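Local coordinates for protein Dye type peroxidase A (Streptomyces lividans 1326, PDB 6GZW) that probably uses its bound haem to oxidise dyes and other substrates with hydrogen peroxide, as a member of the dye-decolourising peroxidase family, at residues V33-A38 / A153-Q158; L82-G87 / L126-G131; V104-L109 / S355-V360. All blocks are in the same frame, centred on the assembly; numbering follows the deposited sequence.

Contact 1: residues V33-A38 / A153-Q158; sequences VAFDLA and ARVRWQ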
ATOM      1  N   VAL A  33      -5.538 -13.054   1.892  1.00 11.93           N
ATOM      2  CA  VAL A  33      -6.186 -13.670   0.744  1.00 12.61           C
ATOM      3  C   VAL A  33      -6.896 -14.940   1.206  1.00 13.12           C
ATOM      4  O   VAL A  33      -6.399 -15.616   2.098  1.00 14.22           O
ATOM      5  CB  VAL A  33      -5.160 -13.906  -0.385  1.00 13.77           C
ATOM      6  CG1 VAL A  33      -3.947 -14.664   0.099  1.00 15.35           C
ATOM      7  CG2 VAL A  33      -5.786 -14.539  -1.614  1.00 13.69           C
ATOM      8  N   ALA A  34      -8.100 -15.174   0.685  1.00 12.59           N
ATOM      9  CA  ALA A  34      -8.820 -16.408   0.882  1.00 12.61           C
ATOM     10  C   ALA A  34      -8.928 -17.144  -0.446  1.00 12.94           C
ATOM     11  O   ALA A  34      -9.106 -16.516  -1.493  1.00 13.15           O
ATOM     12  CB  ALA A  34     -10.195 -16.127   1.474  1.00 12.73           C
ATOM     13  N   PHE A  35      -8.825 -18.476  -0.393  1.00 12.73           N
ATOM     14  CA  PHE A  35      -8.958 -19.341  -1.551  1.00 12.69           C
ATOM     15  C   PHE A  35     -10.103 -20.330  -1.326  1.00 13.27           C
ATOM     16  O   PHE A  35     -10.299 -20.766  -0.176  1.00 12.52           O
ATOM     17  CB  PHE A  35      -7.673 -20.147  -1.778  1.00 12.64           C
ATOM     18  CG  PHE A  35      -6.478 -19.326  -2.142  1.00 12.39           C
ATOM     19  CD1 PHE A  35      -5.672 -18.789  -1.150  1.00 12.17           C
ATOM     20  CD2 PHE A  35      -6.092 -19.136  -3.468  1.00 12.29           C
ATOM     21  CE1 PHE A  35      -4.541 -18.045  -1.437  1.00 12.12           C
ATOM     22  CE2 PHE A  35      -4.944 -18.379  -3.766  1.00 12.81           C
ATOM     23  CZ  PHE A  35      -4.176 -17.827  -2.744  1.00 12.46           C
ATOM     24  N   ASP A  36     -10.831 -20.665  -2.385  1.00 13.77           N
ATOM     25  CA  ASP A  36     -11.751 -21.808  -2.379  1.00 14.14           C
ATOM     26  C   ASP A  36     -11.217 -22.942  -3.214  1.00 14.55           C
ATOM     27  O   ASP A  36     -10.717 -22.745  -4.326  1.00 15.19           O
ATOM     28  CB  ASP A  36     -13.136 -21.427  -2.891  1.00 14.22           C
ATOM     29  CG  ASP A  36     -13.901 -20.561  -1.905  1.00 14.13           C
ATOM     30  OD1 ASP A  36     -13.689 -20.701  -0.691  1.00 14.17           O
ATOM     31  OD2 ASP A  36     -14.756 -19.772  -2.356  1.00 15.02           O
ATOM     32  N   LEU A  37     -11.314 -24.147  -2.689  1.00 14.47           N
ATOM     33  CA  LEU A  37     -10.900 -25.317  -3.462  1.00 15.01           C
ATOM     34  C   LEU A  37     -11.718 -25.457  -4.743  1.00 15.13           C
ATOM     35  O   LEU A  37     -12.924 -25.216  -4.759  1.00 16.97           O
ATOM     36  CB  LEU A  37     -11.026 -26.581  -2.598  1.00 15.06           C
ATOM     37  CG  LEU A  37     -10.022 -26.696  -1.452  1.00 15.08           C
ATOM     38  CD1 LEU A  37     -10.454 -27.821  -0.536  1.00 16.29           C
ATOM     39  CD2 LEU A  37      -8.631 -26.960  -1.937  1.00 16.44           C
ATOM     40  N   ALA A  38     -11.020 -25.800  -5.815  1.00 15.96           N
ATOM     41  CA  ALA A  38     -11.635 -26.015  -7.098  1.00 17.65           C
ATOM     42  C   ALA A  38     -12.359 -27.364  -7.121  1.00 18.47           C
ATOM     43  O   ALA A  38     -12.073 -28.259  -6.326  1.00 17.36           O
ATOM     44  CB  ALA A  38     -10.562 -25.986  -8.180  1.00 18.08           C
ATOM     45  N   ALA A 153      -7.097 -24.395  -6.440  1.00 17.04           N
ATOM     46  CA  ALA A 153      -7.919 -23.414  -5.737  1.00 16.46           C
ATOM     47  C   ALA A 153      -7.979 -22.109  -6.510  1.00 15.05           C
ATOM     48  O   ALA A 153      -7.129 -21.879  -7.378  1.00 17.27           O
ATOM     49  CB  ALA A 153      -7.373 -23.180  -4.342  1.00 15.80           C
ATOM     50  N   ARG A 154      -9.036 -21.337  -6.259  1.00 15.19           N
ATOM     51  CA  ARG A 154      -9.232 -20.014  -6.875  1.00 14.80           C
ATOM     52  C   ARG A 154      -9.198 -18.986  -5.751  1.00 14.06           C
ATOM     53  O   ARG A 154      -9.560 -19.304  -4.602  1.00 13.04           O
ATOM     54  CB  ARG A 154     -10.571 -19.900  -7.661  1.00 15.27           C
ATOM     55  CG  ARG A 154     -11.852 -19.990  -6.831  1.00 16.23           C
ATOM     56  CD  ARG A 154     -13.133 -19.800  -7.624  1.00 17.89           C
ATOM     57  NE  ARG A 154     -13.144 -18.463  -8.230  1.00 18.26           N
ATOM     58  CZ  ARG A 154     -13.611 -17.335  -7.678  1.00 19.22           C
ATOM     59  NH1 ARG A 154     -14.185 -17.305  -6.477  1.00 20.61           N
ATOM     60  NH2 ARG A 154     -13.487 -16.193  -8.352  1.00 19.61           N
ATOM     61  N   VAL A 155      -8.765 -17.767  -6.077  1.00 13.92           N
ATOM     62  CA  VAL A 155      -8.862 -16.634  -5.159  1.00 13.28           C
ATOM     63  C   VAL A 155     -10.325 -16.300  -4.969  1.00 12.87           C
ATOM     64  O   VAL A 155     -11.050 -15.974  -5.927  1.00 13.87           O
ATOM     65  CB  VAL A 155      -8.099 -15.410  -5.696  1.00 13.36           C
ATOM     66  CG1 VAL A 155      -8.318 -14.175  -4.826  1.00 13.26           C
ATOM     67  CG2 VAL A 155      -6.624 -15.732  -5.801  1.00 14.12           C
ATOM     68  N   ARG A 156     -10.763 -16.397  -3.720  1.00 11.66           N
ATOM     69  CA  ARG A 156     -12.110 -15.999  -3.337  1.00 12.38           C
ATOM     70  C   ARG A 156     -12.167 -14.489  -3.066  1.00 11.76           C
ATOM     71  O   ARG A 156     -13.056 -13.796  -3.534  1.00 12.01           O
ATOM     72  CB  ARG A 156     -12.545 -16.785  -2.086  1.00 13.16           C
ATOM     73  CG  ARG A 156     -13.953 -16.472  -1.625  1.00 14.51           C
ATOM     74  CD  ARG A 156     -14.310 -17.188  -0.328  1.00 14.46           C
ATOM     75  NE  ARG A 156     -15.645 -16.766   0.071  1.00 16.16           N
ATOM     76  CZ  ARG A 156     -16.780 -17.208  -0.450  1.00 16.65           C
ATOM     77  NH1 ARG A 156     -16.775 -18.194  -1.348  1.00 17.06           N
ATOM     78  NH2 ARG A 156     -17.926 -16.677  -0.056  1.00 18.07           N
ATOM     79  N   TRP A 157     -11.221 -14.010  -2.279  1.00 11.40           N
ATOM     80  CA  TRP A 157     -11.113 -12.577  -1.961  1.00 10.68           C
ATOM     81  C   TRP A 157      -9.694 -12.223  -1.563  1.00 10.57           C
ATOM     82  O   TRP A 157      -8.902 -13.080  -1.187  1.00 10.27           O
ATOM     83  CB  TRP A 157     -12.122 -12.106  -0.897  1.00 10.91           C
ATOM     84  CG  TRP A 157     -12.091 -12.764   0.441  1.00 11.06           C
ATOM     85  CD1 TRP A 157     -12.923 -13.726   0.876  1.00 12.25           C
ATOM     86  CD2 TRP A 157     -11.214 -12.461   1.546  1.00 11.49           C
ATOM     87  NE1 TRP A 157     -12.629 -14.067   2.182  1.00 12.23           N
ATOM     88  CE2 TRP A 157     -11.584 -13.297   2.619  1.00 11.94           C
ATOM     89  CE3 TRP A 157     -10.160 -11.572   1.734  1.00 11.14           C
ATOM     90  CZ2 TRP A 157     -10.922 -13.279   3.842  1.00 12.15           C
ATOM     91  CZ3 TRP A 157      -9.503 -11.549   2.943  1.00 11.54           C
ATOM     92  CH2 TRP A 157      -9.887 -12.410   3.988  1.00 11.96           C
ATOM     93  N   GLN A 158      -9.356 -10.956  -1.707  1.00  9.72           N
ATOM     94  CA  GLN A 158      -8.004 -10.510  -1.369  1.00 10.31           C
ATOM     95  C   GLN A 158      -8.042  -9.047  -1.003  1.00 10.59           C
ATOM     96  O   GLN A 158      -8.732  -8.237  -1.694  1.00 10.43           O
ATOM     97  CB  GLN A 158      -7.034 -10.778  -2.522  1.00 11.40           C
ATOM     98  CG  GLN A 158      -5.550 -10.598  -2.158  1.00 12.16           C
ATOM     99  CD  GLN A 158      -5.048  -9.201  -2.426  1.00 12.70           C
ATOM    100  OE1 GLN A 158      -5.125  -8.742  -3.544  1.00 12.57           O
ATOM    101  NE2 GLN A 158      -4.475  -8.554  -1.423  1.00 13.52           N
TER
HETATM  102  O   HOH W   1     -15.294 -19.413  -4.845  1.00 24.67           O
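Ala34 faces both Arg156 and Trp157, a classic beta bulge in the antiparallel pair formed by strand 29-37 and strand 153-162, the latter at one edge of the chain's sheet. Backbone bonds mark the bulge: Ala34 O takes Arg156 N at 2.8 Å and, weakly, Trp157 N at 3.4 Å, while Ala34 N reaches Trp157 O. Past it, Asp36 and Arg154 exchange two N-H...O bonds.

Asp36 and Arg154 lie on the same face, and Arg156 reaches over to Asp36. Arg156, its CG anti to the backbone N (chi1 -178°) and its chain extended to NE, lays NH1 2.8 Å from Asp36 OD2. This salt bridge uses the syn lone pair of Asp36 OD2 and lies in the guanidinium plane, although the carboxylate plane is turned 55° from it. A water donates to Asp36 OD2 and accepts from Arg154 NH1, whereas Arg154 NH2 binds Ala312 O of the second subunit. Asp125 N holds Asp36 OD1.

Among apolar contacts, Phe35 CE2 meets Val155 CG2 at 3.7 Å near helix 135-149. Trp157 NE1 is hydrogen-bonded to Asn123 O, and Ala34 CB makes a CH-pi contact over the indole face, 3.4 Å from the centroid of its five-membered ring.

Contact 2: residues L82-G87 / L126-G131; sequences LTVTFG and LWVQIG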
ATOM      1  N   LEU A  82       9.483 -10.730   6.291  1.00 11.40           N
ATOM      2  CA  LEU A  82       8.369 -11.406   5.631  1.00 11.18           C
ATOM      3  C   LEU A  82       7.852 -12.524   6.524  1.00 11.52           C
ATOM      4  O   LEU A  82       8.665 -13.299   7.044  1.00 11.38           O
ATOM      5  CB  LEU A  82       8.774 -12.013   4.278  1.00 11.07           C
ATOM      6  CG  LEU A  82       7.661 -12.831   3.595  1.00 10.82           C
ATOM      7  CD1 LEU A  82       6.477 -11.997   3.096  1.00 10.93           C
ATOM      8  CD2 LEU A  82       8.237 -13.630   2.437  1.00 10.96           C
ATOM      9  N   THR A  83       6.525 -12.616   6.667  1.00 11.17           N
ATOM     10  CA  THR A  83       5.870 -13.783   7.231  1.00 10.98           C
ATOM     11  C   THR A  83       4.715 -14.208   6.366  1.00 11.47           C
ATOM     12  O   THR A  83       4.063 -13.393   5.710  1.00 11.47           O
ATOM     13  CB  THR A  83       5.360 -13.614   8.688  1.00 11.76           C
ATOM     14  OG1 THR A  83       4.322 -12.610   8.742  1.00 11.26           O
ATOM     15  CG2 THR A  83       6.483 -13.199   9.600  1.00 11.73           C
ATOM     16  N   VAL A  84       4.483 -15.512   6.350  1.00 11.25           N
ATOM     17  CA  VAL A  84       3.353 -16.147   5.686  1.00 10.91           C
ATOM     18  C   VAL A  84       2.707 -17.103   6.690  1.00 11.22           C
ATOM     19  O   VAL A  84       3.403 -17.920   7.291  1.00 12.26           O
ATOM     20  CB  VAL A  84       3.789 -16.939   4.428  1.00 11.38           C
ATOM     21  CG1 VAL A  84       2.557 -17.360   3.633  1.00 12.04           C
ATOM     22  CG2 VAL A  84       4.707 -16.093   3.573  1.00 11.59           C
ATOM     23  N   THR A  85       1.396 -16.987   6.842  1.00 11.29           N
ATOM     24  CA  THR A  85       0.604 -17.755   7.801  1.00 10.58           C
ATOM     25  C   THR A  85      -0.613 -18.354   7.122  1.00 11.20           C
ATOM     26  O   THR A  85      -1.252 -17.688   6.297  1.00 10.92           O
ATOM     27  CB  THR A  85       0.052 -16.794   8.873  1.00 10.49           C
ATOM     28  OG1 THR A  85       1.090 -15.911   9.294  1.00 10.92           O
ATOM     29  CG2 THR A  85      -0.520 -17.553  10.019  1.00 10.86           C
ATOM     30  N   PHE A  86      -0.961 -19.588   7.484  1.00 11.51           N
ATOM     31  CA  PHE A  86      -2.000 -20.350   6.812  1.00 12.01           C
ATOM     32  C   PHE A  86      -3.121 -20.785   7.751  1.00 12.73           C
ATOM     33  O   PHE A  86      -2.831 -21.296   8.856  1.00 13.02           O
ATOM     34  CB  PHE A  86      -1.383 -21.618   6.197  1.00 12.01           C
ATOM     35  CG  PHE A  86      -0.218 -21.355   5.254  1.00 12.39           C
ATOM     36  CD1 PHE A  86      -0.445 -20.947   3.929  1.00 12.62           C
ATOM     37  CD2 PHE A  86       1.104 -21.454   5.695  1.00 12.39           C
ATOM     38  CE1 PHE A  86       0.595 -20.690   3.080  1.00 12.78           C
ATOM     39  CE2 PHE A  86       2.169 -21.183   4.834  1.00 12.50           C
ATOM     40  CZ  PHE A  86       1.908 -20.797   3.517  1.00 13.06           C
ATOM     41  N   GLY A  87      -4.376 -20.697   7.288  1.00 13.18           N
ATOM     42  CA  GLY A  87      -5.526 -21.203   8.049  1.00 13.50           C
ATOM     43  C   GLY A  87      -6.560 -21.917   7.199  1.00 14.22           C
ATOM     44  O   GLY A  87      -6.546 -21.816   5.968  1.00 14.19           O
ATOM     45  N   LEU A 126      -9.710 -21.591   2.613  1.00 12.54           N
ATOM     46  CA  LEU A 126      -8.323 -21.424   3.032  1.00 13.00           C
ATOM     47  C   LEU A 126      -7.995 -19.950   3.167  1.00 13.43           C
ATOM     48  O   LEU A 126      -8.461 -19.147   2.352  1.00 13.89           O
ATOM     49  CB  LEU A 126      -7.370 -22.032   2.008  1.00 13.31           C
ATOM     50  CG  LEU A 126      -7.417 -23.554   1.873  1.00 13.69           C
ATOM     51  CD1 LEU A 126      -6.739 -23.975   0.588  1.00 14.10           C
ATOM     52  CD2 LEU A 126      -6.784 -24.227   3.090  1.00 14.70           C
ATOM     53  N   TRP A 127      -7.170 -19.609   4.143  1.00 12.91           N
ATOM     54  CA  TRP A 127      -6.738 -18.212   4.330  1.00 12.15           C
ATOM     55  C   TRP A 127      -5.233 -18.148   4.388  1.00 12.12           C
ATOM     56  O   TRP A 127      -4.595 -19.005   4.980  1.00 11.94           O
ATOM     57  CB  TRP A 127      -7.342 -17.712   5.631  1.00 12.11           C
ATOM     58  CG  TRP A 127      -6.996 -16.318   6.069  1.00 11.99           C
ATOM     59  CD1 TRP A 127      -7.479 -15.123   5.563  1.00 12.19           C
ATOM     60  CD2 TRP A 127      -6.111 -15.973   7.139  1.00 12.43           C
ATOM     61  NE1 TRP A 127      -6.959 -14.082   6.281  1.00 12.45           N
ATOM     62  CE2 TRP A 127      -6.121 -14.566   7.253  1.00 12.16           C
ATOM     63  CE3 TRP A 127      -5.336 -16.724   8.043  1.00 12.36           C
ATOM     64  CZ2 TRP A 127      -5.366 -13.884   8.232  1.00 12.91           C
ATOM     65  CZ3 TRP A 127      -4.563 -16.045   9.008  1.00 12.58           C
ATOM     66  CH2 TRP A 127      -4.603 -14.643   9.110  1.00 12.09           C
ATOM     67  N   VAL A 128      -4.645 -17.128   3.742  1.00 11.70           N
ATOM     68  CA  VAL A 128      -3.228 -16.854   3.891  1.00 11.25           C
ATOM     69  C   VAL A 128      -3.035 -15.400   4.263  1.00 12.16           C
ATOM     70  O   VAL A 128      -3.670 -14.512   3.655  1.00 10.83           O
ATOM     71  CB  VAL A 128      -2.442 -17.139   2.582  1.00 11.64           C
ATOM     72  CG1 VAL A 128      -0.947 -17.019   2.850  1.00 11.98           C
ATOM     73  CG2 VAL A 128      -2.804 -18.509   2.043  1.00 11.78           C
ATOM     74  N   GLN A 129      -2.164 -15.164   5.253  1.00 11.69           N
ATOM     75  CA  GLN A 129      -1.755 -13.817   5.646  1.00 11.75           C
ATOM     76  C   GLN A 129      -0.305 -13.607   5.268  1.00 11.34           C
ATOM     77  O   GLN A 129       0.589 -14.345   5.696  1.00 11.32           O
ATOM     78  CB  GLN A 129      -1.926 -13.631   7.156  1.00 11.78           C
ATOM     79  CG  GLN A 129      -1.411 -12.298   7.714  1.00 12.01           C
ATOM     80  CD  GLN A 129      -1.483 -12.271   9.220  1.00 12.92           C
ATOM     81  OE1 GLN A 129      -0.756 -13.016   9.904  1.00 12.87           O
ATOM     82  NE2 GLN A 129      -2.356 -11.440   9.751  1.00 11.97           N
ATOM     83  N   ILE A 130      -0.059 -12.566   4.470  1.00 10.62           N
ATOM     84  CA  ILE A 130       1.283 -12.204   4.082  1.00 11.29           C
ATOM     85  C   ILE A 130       1.580 -10.810   4.619  1.00 10.67           C
ATOM     86  O   ILE A 130       0.764  -9.904   4.452  1.00 10.96           O
ATOM     87  CB  ILE A 130       1.410 -12.218   2.555  1.00 11.75           C
ATOM     88  CG1 ILE A 130       1.251 -13.670   2.103  1.00 12.61           C
ATOM     89  CG2 ILE A 130       2.757 -11.633   2.104  1.00 11.79           C
ATOM     90  CD1 ILE A 130       0.965 -13.816   0.666  1.00 13.40           C
ATOM     91  N   GLY A 131       2.735 -10.647   5.251  1.00  9.48           N
ATOM     92  CA  GLY A 131       3.225  -9.355   5.688  1.00 10.11           C
ATOM     93  C   GLY A 131       4.722  -9.194   5.598  1.00 10.32           C
ATOM     94  O   GLY A 131       5.463 -10.176   5.686  1.00 10.64           O
TER
HETATM   95  O   HOH W   2       1.970 -13.719   8.079  1.00 11.75           O
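Residues 83-87 and 126-131 pair as regular antiparallel neighbours in the buried middle of the sheet, with Thr83 opposite Gly131, Thr85 opposite Gln129 and Gly87 opposite Trp127. Each of these hydrogen-bonded pairs contributes two backbone bonds. Thr83 N, Thr85 N and Gln129 N bond in the plane of their acceptor carbonyls, but Trp127 N comes to Gly87 O from 44° above the carbonyl plane, although the bond is only 2.9 Å long.

On one face, the non-hydrogen-bonded pairs build an apolar layer against helix 43-61. Val84 CG1 and Val128 CG1 meet at 3.6 Å; both lie anti to their backbone N (chi1 -169° and -172°), which carries the two methyls toward each other between the strands. Val128 CG2 lies 3.9 Å from Phe86 CD1, the two side chains running alongside and pointing the same way. Leu82 CD1 and Ile130 CG2 stand similarly side by side; Ala57 of the helix touches Val84, and Leu60 touches Leu82.

These are the last two of the four strands of the N-terminal half, whose order 4-1-3-2, with helices on one face, gives the ferredoxin-like fold of the dimeric alpha/beta-barrel clan; strand 83-89 adjoins strand 350-360.

The opposite face, which carries Thr83, Thr85, Trp127 and Gln129, holds a water among buried side chains. It donates to Thr85 OG1 at 2.7 Å and to Gln129 O at 2.8 Å, and is also hydrogen-bonded to Thr83 OG1, so one molecule links both strands. The hydroxyls have further partners, Thr85 in Pro20 O and Thr83 in Gln27 NE2. Gly87 N, bonded to Trp127 O, lies near the edge of the Trp127 indole, and that indole stacks on Phe358 while touching Trp325 of strand 316-326.

Contact 3: residues V104-L109 / S355-V360; sequences VALDPL and SGLFAV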
ATOM      1  N   VAL A 104     -14.873 -27.504  16.820  1.00 19.26           N
ATOM      2  CA  VAL A 104     -16.084 -26.795  17.286  1.00 19.48           C
ATOM      3  C   VAL A 104     -15.822 -25.277  17.235  1.00 18.36           C
ATOM      4  O   VAL A 104     -16.752 -24.471  17.011  1.00 17.37           O
ATOM      5  CB  VAL A 104     -16.483 -27.209  18.735  1.00 20.57           C
ATOM      6  CG1 VAL A 104     -17.587 -26.314  19.291  1.00 20.72           C
ATOM      7  CG2 VAL A 104     -16.935 -28.659  18.770  1.00 21.51           C
ATOM      8  N   ALA A 105     -14.565 -24.909  17.454  1.00 16.92           N
ATOM      9  CA  ALA A 105     -14.156 -23.488  17.426  1.00 17.61           C
ATOM     10  C   ALA A 105     -14.429 -22.797  16.098  1.00 17.58           C
ATOM     11  O   ALA A 105     -14.512 -21.569  16.061  1.00 16.91           O
ATOM     12  CB  ALA A 105     -12.700 -23.340  17.781  1.00 17.65           C
ATOM     13  N   LEU A 106     -14.560 -23.555  15.014  1.00 17.06           N
ATOM     14  CA  LEU A 106     -14.934 -22.976  13.715  1.00 16.73           C
ATOM     15  C   LEU A 106     -16.418 -22.808  13.479  1.00 17.33           C
ATOM     16  O   LEU A 106     -16.813 -22.354  12.381  1.00 19.41           O
ATOM     17  CB  LEU A 106     -14.327 -23.761  12.543  1.00 16.64           C
ATOM     18  CG  LEU A 106     -12.809 -23.759  12.416  1.00 17.33           C
ATOM     19  CD1 LEU A 106     -12.442 -24.521  11.163  1.00 17.75           C
ATOM     20  CD2 LEU A 106     -12.221 -22.344  12.358  1.00 17.20           C
ATOM     21  N   ASP A 107     -17.261 -23.130  14.467  1.00 18.28           N
ATOM     22  CA  ASP A 107     -18.691 -22.903  14.309  1.00 18.57           C
ATOM     23  C   ASP A 107     -18.941 -21.434  13.918  1.00 18.72           C
ATOM     24  O   ASP A 107     -18.216 -20.550  14.394  1.00 18.30           O
ATOM     25  CB  ASP A 107     -19.480 -23.207  15.589  1.00 19.62           C
ATOM     26  CG  ASP A 107     -19.610 -24.695  15.882  1.00 20.64           C
ATOM     27  OD1 ASP A 107     -19.237 -25.542  15.045  1.00 21.10           O
ATOM     28  OD2 ASP A 107     -20.092 -24.993  16.998  1.00 20.52           O
ATOM     29  N   PRO A 108     -19.924 -21.188  13.040  1.00 19.38           N
ATOM     30  CA  PRO A 108     -20.080 -19.825  12.495  1.00 19.53           C
ATOM     31  C   PRO A 108     -20.226 -18.753  13.568  1.00 19.41           C
ATOM     32  O   PRO A 108     -20.877 -18.973  14.588  1.00 17.70           O
ATOM     33  CB  PRO A 108     -21.356 -19.909  11.648  1.00 20.63           C
ATOM     34  CG  PRO A 108     -21.963 -21.250  11.941  1.00 21.22           C
ATOM     35  CD  PRO A 108     -20.847 -22.130  12.396  1.00 20.01           C
ATOM     36  N   LEU A 109     -19.641 -17.582  13.321  1.00 18.43           N
ATOM     37  CA  LEU A 109     -19.777 -16.454  14.230  1.00 17.53           C
ATOM     38  C   LEU A 109     -21.240 -16.044  14.290  1.00 17.71           C
ATOM     39  O   LEU A 109     -21.982 -16.302  13.338  1.00 18.93           O
ATOM     40  CB  LEU A 109     -18.915 -15.265  13.755  1.00 16.15           C
ATOM     41  CG  LEU A 109     -17.398 -15.495  13.668  1.00 16.35           C
ATOM     42  CD1 LEU A 109     -16.657 -14.403  12.876  1.00 16.27           C
ATOM     43  CD2 LEU A 109     -16.790 -15.635  15.041  1.00 16.48           C
ATOM     44  N   SER A 355     -15.867 -10.694   6.974  1.00 12.25           N
ATOM     45  CA  SER A 355     -15.496 -11.476   8.140  1.00 12.51           C
ATOM     46  C   SER A 355     -14.897 -12.806   7.726  1.00 12.41           C
ATOM     47  O   SER A 355     -15.248 -13.336   6.705  1.00 12.43           O
ATOM     48  CB  SER A 355     -16.729 -11.771   8.969  1.00 13.15           C
ATOM     49  OG  SER A 355     -16.380 -12.506  10.132  1.00 13.53           O
ATOM     50  N   GLY A 356     -14.028 -13.354   8.551  1.00 12.56           N
ATOM     51  CA  GLY A 356     -13.509 -14.720   8.318  1.00 12.84           C
ATOM     52  C   GLY A 356     -13.083 -15.273   9.663  1.00 13.31           C
ATOM     53  O   GLY A 356     -12.631 -14.531  10.519  1.00 12.99           O
ATOM     54  N   LEU A 357     -13.298 -16.569   9.852  1.00 13.26           N
ATOM     55  CA  LEU A 357     -12.867 -17.296  11.034  1.00 14.17           C
ATOM     56  C   LEU A 357     -12.070 -18.502  10.563  1.00 13.60           C
ATOM     57  O   LEU A 357     -12.622 -19.339   9.838  1.00 14.87           O
ATOM     58  CB  LEU A 357     -14.076 -17.743  11.868  1.00 14.98           C
ATOM     59  CG  LEU A 357     -13.885 -18.815  12.931  1.00 14.57           C
ATOM     60  CD1 LEU A 357     -12.856 -18.405  13.957  1.00 14.72           C
ATOM     61  CD2 LEU A 357     -15.220 -19.139  13.588  1.00 15.14           C
ATOM     62  N   PHE A 358     -10.768 -18.559  10.888  1.00 12.88           N
ATOM     63  CA  PHE A 358      -9.905 -19.642  10.392  1.00 13.02           C
ATOM     64  C   PHE A 358      -9.125 -20.343  11.502  1.00 13.61           C
ATOM     65  O   PHE A 358      -8.733 -19.710  12.495  1.00 13.01           O
ATOM     66  CB  PHE A 358      -8.972 -19.126   9.291  1.00 13.15           C
ATOM     67  CG  PHE A 358      -9.682 -18.359   8.199  1.00 13.36           C
ATOM     68  CD1 PHE A 358     -10.398 -19.010   7.200  1.00 13.65           C
ATOM     69  CD2 PHE A 358      -9.654 -16.970   8.188  1.00 13.67           C
ATOM     70  CE1 PHE A 358     -11.050 -18.296   6.213  1.00 14.24           C
ATOM     71  CE2 PHE A 358     -10.309 -16.248   7.194  1.00 13.99           C
ATOM     72  CZ  PHE A 358     -11.009 -16.902   6.197  1.00 13.97           C
ATOM     73  N   ALA A 359      -8.930 -21.655  11.317  1.00 13.26           N
ATOM     74  CA  ALA A 359      -8.113 -22.473  12.199  1.00 13.85           C
ATOM     75  C   ALA A 359      -6.682 -22.476  11.693  1.00 13.12           C
ATOM     76  O   ALA A 359      -6.397 -23.042  10.620  1.00 15.22           O
ATOM     77  CB  ALA A 359      -8.643 -23.898  12.240  1.00 14.26           C
ATOM     78  N   VAL A 360      -5.776 -21.902  12.461  1.00 12.73           N
ATOM     79  CA  VAL A 360      -4.396 -21.712  12.054  1.00 13.03           C
ATOM     80  C   VAL A 360      -3.570 -22.687  12.903  1.00 14.14           C
ATOM     81  O   VAL A 360      -3.332 -22.433  14.092  1.00 14.81           O
ATOM     82  CB  VAL A 360      -3.995 -20.241  12.263  1.00 13.30           C
ATOM     83  CG1 VAL A 360      -2.511 -20.004  12.098  1.00 13.23           C
ATOM     84  CG2 VAL A 360      -4.780 -19.336  11.302  1.00 13.28           C
TER
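Leu106 and Leu109 grip Leu357 where a loop of the N-terminal half that includes the 3-10 turn 104-106 lies against strand 350-360 of the C-terminal half. The two halves belong to related ferredoxin-like families, and no hydrogen bond joins the segments here; the contact is van der Waals. Ala105 starts it with its carbonyl, O standing 3.5 Å from Leu357 CD2. Leu106 follows, CG anti to its carbonyl carbon (chi1 -65°), and drives CD2 onto the strand backbone, 3.5 Å from Ala359 N. The same methyl touches Leu357 CG and Ala359 CB, each at 3.9 Å. With an alanine in place of Leu106, the contacts of CD2 with Leu357 CG, Ala359 CB and the strand backbone would be lost, probably opening a gap there between turn and strand. Asp107 N hydrogen-bonds back to Val104 O, closing the turn, and Asp107 O approaches Leu357 CD2 to 3.4 Å. That methyl thus faces the carbonyl oxygens of Ala105, Leu106 and Asp107. Leu109 ends the walk by splitting its branches: CD2 meets Leu357 CD2 at 4.1 Å, while CD1 rests 3.3 Å from Ser355 OG, which is hydrogen-bonded to Arg224 NH1.

Overall arrangement
From the N terminus, the chain lays down 33-38, then 82-87, the loop 104-109 and strand segment 126-131, which returns to 82-87 and closes contact 2. Residues 153-158 then close contact 1, enclosing contact 2 completely. Contact 3 crosses both, because 104-109 waits until 355-360, near the end of the chain, for its partner. Contacts 1 and 2 are joined in the sheet by strands 29-37 and 126-132, with Val33 O probably hydrogen-bonded to Val128 N. Contacts 2 and 3 meet where strand 83-89 adjoins 350-360 and Val360 packs on Gly87. Contacts 1 and 2 bind strands of the N-terminal half, and contact 3 ties its loop to the C-terminal half, which binds the haem.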